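Side-chain contact in Lin0861 protein (Listeria innocua, PDB 3O60), which is of unknown function but is probably a DNA-binding transcriptional regulator of the TetR type: residues I41-L46 with A55-H60. Residues are numbered along the deposited sequence; the frame is centred on the assembly and turned at random.
With SO4 (sulfate ion), chain D.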
ATOM      1  N   ILE A  41     -29.385  -6.442  -1.674  1.00 62.77           N
ATOM      2  CA  ILE A  41     -28.939  -5.192  -2.263  1.00 63.60           C
ATOM      3  C   ILE A  41     -29.377  -5.070  -3.705  1.00 61.71           C
ATOM      4  O   ILE A  41     -29.381  -6.037  -4.452  1.00 62.81           O
ATOM      5  CB  ILE A  41     -27.412  -5.040  -2.199  1.00 60.84           C
ATOM      6  CG1 ILE A  41     -26.927  -5.124  -0.758  1.00 58.54           C
ATOM      7  CG2 ILE A  41     -26.984  -3.725  -2.804  1.00 57.70           C
ATOM      8  CD1 ILE A  41     -25.460  -4.862  -0.613  1.00 57.96           C
ATOM      9  N   SER A  42     -29.726  -3.850  -4.087  1.00 60.79           N
ATOM     10  CA  SER A  42     -30.176  -3.551  -5.432  1.00 59.74           C
ATOM     11  C   SER A  42     -29.397  -2.370  -5.982  1.00 61.09           C
ATOM     12  O   SER A  42     -28.921  -1.527  -5.236  1.00 59.06           O
ATOM     13  CB  SER A  42     -31.664  -3.229  -5.427  1.00 60.28           C
ATOM     14  OG  SER A  42     -31.956  -2.227  -4.476  1.00 59.87           O
ATOM     15  N   ILE A  43     -29.260  -2.333  -7.298  1.00 60.26           N
ATOM     16  CA  ILE A  43     -28.468  -1.316  -7.964  1.00 58.79           C
ATOM     17  C   ILE A  43     -29.019   0.081  -7.750  1.00 61.28           C
ATOM     18  O   ILE A  43     -28.265   1.034  -7.608  1.00 61.68           O
ATOM     19  CB  ILE A  43     -28.352  -1.596  -9.457  1.00 59.82           C
ATOM     20  CG1 ILE A  43     -28.006  -3.066  -9.683  1.00 59.03           C
ATOM     21  CG2 ILE A  43     -27.305  -0.701 -10.074  1.00 61.08           C
ATOM     22  CD1 ILE A  43     -27.226  -3.326 -10.938  1.00 58.31           C
ATOM     23  N   LYS A  44     -30.336   0.208  -7.740  1.00 62.69           N
ATOM     24  CA  LYS A  44     -30.943   1.511  -7.560  1.00 62.74           C
ATOM     25  C   LYS A  44     -30.581   2.087  -6.203  1.00 62.79           C
ATOM     26  O   LYS A  44     -30.211   3.249  -6.099  1.00 63.63           O
ATOM     27  CB  LYS A  44     -32.460   1.397  -7.684  1.00 65.80           C
ATOM     28  CG  LYS A  44     -33.187   2.719  -7.730  1.00 67.96           C
ATOM     29  CD  LYS A  44     -34.431   2.683  -6.871  1.00 69.35           C
ATOM     30  CE  LYS A  44     -35.277   3.917  -7.084  1.00 72.62           C
ATOM     31  NZ  LYS A  44     -36.702   3.661  -6.764  1.00 78.35           N
ATOM     32  N   ASP A  45     -30.703   1.282  -5.158  1.00 61.39           N
ATOM     33  CA  ASP A  45     -30.331   1.740  -3.830  1.00 61.60           C
ATOM     34  C   ASP A  45     -28.847   2.054  -3.732  1.00 61.72           C
ATOM     35  O   ASP A  45     -28.458   3.013  -3.087  1.00 62.14           O
ATOM     36  CB  ASP A  45     -30.721   0.733  -2.758  1.00 64.62           C
ATOM     37  CG  ASP A  45     -30.433   1.237  -1.368  1.00 66.12           C
ATOM     38  OD1 ASP A  45     -30.694   0.507  -0.394  1.00 67.96           O
ATOM     39  OD2 ASP A  45     -29.943   2.372  -1.254  1.00 66.14           O
ATOM     40  N   LEU A  46     -28.018   1.205  -4.322  1.00 60.73           N
ATOM     41  CA  LEU A  46     -26.584   1.412  -4.271  1.00 59.48           C
ATOM     42  C   LEU A  46     -26.199   2.692  -4.983  1.00 60.94           C
ATOM     43  O   LEU A  46     -25.401   3.474  -4.486  1.00 62.81           O
ATOM     44  CB  LEU A  46     -25.863   0.229  -4.917  1.00 59.84           C
ATOM     45  CG  LEU A  46     -24.371   0.369  -5.207  1.00 58.89           C
ATOM     46  CD1 LEU A  46     -23.570   0.183  -3.945  1.00 58.39           C
ATOM     47  CD2 LEU A  46     -23.940  -0.629  -6.251  1.00 56.58           C
ATOM     48  N   ALA A  55     -26.924   5.202 -15.333  1.00 69.65           N
ATOM     49  CA  ALA A  55     -26.438   4.891 -16.664  1.00 68.14           C
ATOM     50  C   ALA A  55     -24.979   4.466 -16.629  1.00 69.17           C
ATOM     51  O   ALA A  55     -24.574   3.553 -17.334  1.00 67.67           O
ATOM     52  CB  ALA A  55     -26.610   6.087 -17.570  1.00 68.47           C
ATOM     53  N   THR A  56     -24.187   5.161 -15.827  1.00 72.46           N
ATOM     54  CA  THR A  56     -22.754   4.915 -15.772  1.00 73.37           C
ATOM     55  C   THR A  56     -22.415   3.526 -15.267  1.00 73.34           C
ATOM     56  O   THR A  56     -21.457   2.908 -15.719  1.00 74.75           O
ATOM     57  CB  THR A  56     -22.021   5.957 -14.930  1.00 74.06           C
ATOM     58  OG1 THR A  56     -21.919   7.177 -15.669  1.00 76.97           O
ATOM     59  CG2 THR A  56     -20.629   5.465 -14.601  1.00 74.20           C
ATOM     60  N   PHE A  57     -23.173   3.065 -14.282  1.00 71.07           N
ATOM     61  CA  PHE A  57     -22.881   1.800 -13.636  1.00 66.65           C
ATOM     62  C   PHE A  57     -22.985   0.610 -14.577  1.00 68.91           C
ATOM     63  O   PHE A  57     -22.117  -0.254 -14.589  1.00 69.66           O
ATOM     64  CB  PHE A  57     -23.832   1.606 -12.460  1.00 66.06           C
ATOM     65  CG  PHE A  57     -23.783   0.239 -11.865  1.00 68.92           C
ATOM     66  CD1 PHE A  57     -22.944  -0.040 -10.808  1.00 69.00           C
ATOM     67  CD2 PHE A  57     -24.579  -0.768 -12.359  1.00 68.18           C
ATOM     68  CE1 PHE A  57     -22.900  -1.296 -10.263  1.00 67.01           C
ATOM     69  CE2 PHE A  57     -24.536  -2.023 -11.813  1.00 66.09           C
ATOM     70  CZ  PHE A  57     -23.698  -2.286 -10.766  1.00 65.67           C
ATOM     71  N   TYR A  58     -24.071   0.556 -15.339  1.00 69.48           N
ATOM     72  CA  TYR A  58     -24.350  -0.580 -16.208  1.00 65.23           C
ATOM     73  C   TYR A  58     -23.311  -0.764 -17.300  1.00 68.40           C
ATOM     74  O   TYR A  58     -22.953  -1.887 -17.635  1.00 72.00           O
ATOM     75  CB  TYR A  58     -25.738  -0.463 -16.829  1.00 61.56           C
ATOM     76  CG  TYR A  58     -26.863  -0.777 -15.880  1.00 60.90           C
ATOM     77  CD1 TYR A  58     -26.859  -1.932 -15.124  1.00 59.10           C
ATOM     78  CD2 TYR A  58     -27.934   0.080 -15.746  1.00 60.93           C
ATOM     79  CE1 TYR A  58     -27.888  -2.217 -14.259  1.00 56.35           C
ATOM     80  CE2 TYR A  58     -28.965  -0.198 -14.886  1.00 60.03           C
ATOM     81  CZ  TYR A  58     -28.940  -1.346 -14.145  1.00 58.65           C
ATOM     82  OH  TYR A  58     -29.978  -1.612 -13.287  1.00 52.19           O
ATOM     83  N   ARG A  59     -22.847   0.331 -17.878  1.00 69.63           N
ATOM     84  CA  ARG A  59     -21.933   0.227 -18.998  1.00 71.80           C
ATOM     85  C   ARG A  59     -20.640  -0.452 -18.596  1.00 73.69           C
ATOM     86  O   ARG A  59     -20.132  -1.299 -19.320  1.00 74.93           O
ATOM     87  CB  ARG A  59     -21.630   1.613 -19.565  1.00 72.66           C
ATOM     88  N   HIS A  60     -20.165  -0.170 -17.390  1.00 73.73           N
ATOM     89  CA  HIS A  60     -18.952  -0.809 -16.888  1.00 74.18           C
ATOM     90  C   HIS A  60     -19.128  -2.268 -16.462  1.00 72.03           C
ATOM     91  O   HIS A  60     -18.277  -3.102 -16.754  1.00 70.40           O
ATOM     92  CB  HIS A  60     -18.361   0.006 -15.743  1.00 74.22           C
ATOM     93  CG  HIS A  60     -18.111   1.435 -16.096  1.00 75.63           C
ATOM     94  ND1 HIS A  60     -18.509   1.983 -17.295  1.00 76.16           N
ATOM     95  CD2 HIS A  60     -17.504   2.430 -15.410  1.00 76.43           C
ATOM     96  CE1 HIS A  60     -18.159   3.254 -17.332  1.00 79.99           C
ATOM     97  NE2 HIS A  60     -17.549   3.551 -16.201  1.00 82.99           N
TER
HETATM   98  S   SO4 D 187     -21.741   9.730 -13.411  1.00 88.71           S
HETATM   99  O1  SO4 D 187     -22.306   8.478 -12.921  1.00 77.66           O
HETATM  100  O2  SO4 D 187     -22.318  10.051 -14.724  1.00 80.62           O
HETATM  101  O3  SO4 D 187     -22.061  10.768 -12.433  1.00 82.91           O
HETATM  102  O4  SO4 D 187     -20.285   9.604 -13.500  1.00 85.05           O
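Ile43 and Phe57, whose CA atoms lie 8.5 Å apart, mark the closest approach of the backbones where the first turn of helix 43-50 faces the short helix 54-60. Both residues send their CB toward the opposing helix, and the two side chains meet at about a right angle. The CG2 methyl of Ile43 rests over one face of the Phe57 ring, displaced toward the rim: it lies 3.8 Å from the ring centroid, 24° off the normal, a CH-pi contact. With CG2 anti to the backbone N, the other branch (chi1 -46°) carries CD1 toward Tyr58, approaching that ring obliquely, 3.6 Å from CE1. CD1 also runs close to Phe57 CE2, where its exact position is doubtful. One turn further on, Leu46 adds a looser contact, its CD2 4.2 Å from Phe57 CE1. The arrangement illustrates how the two helices of a helix-turn-helix meet through apolar side chains. Helix 15-33 adds Leu24 against Phe57 and Val27 against Leu46, as in the N-terminal DNA-binding domain of TetR-family regulators, in which the counterpart of helix 54-60 is the recognition helix. At its start, Thr56 OG1 lies 3.1 Å from both O1 and O2 of a sulfate that is probably from the crystallisation liquor, within weak hydrogen-bonding distance. Ser53 N also binds this anion, and its position is consistent with a site for a DNA phosphate.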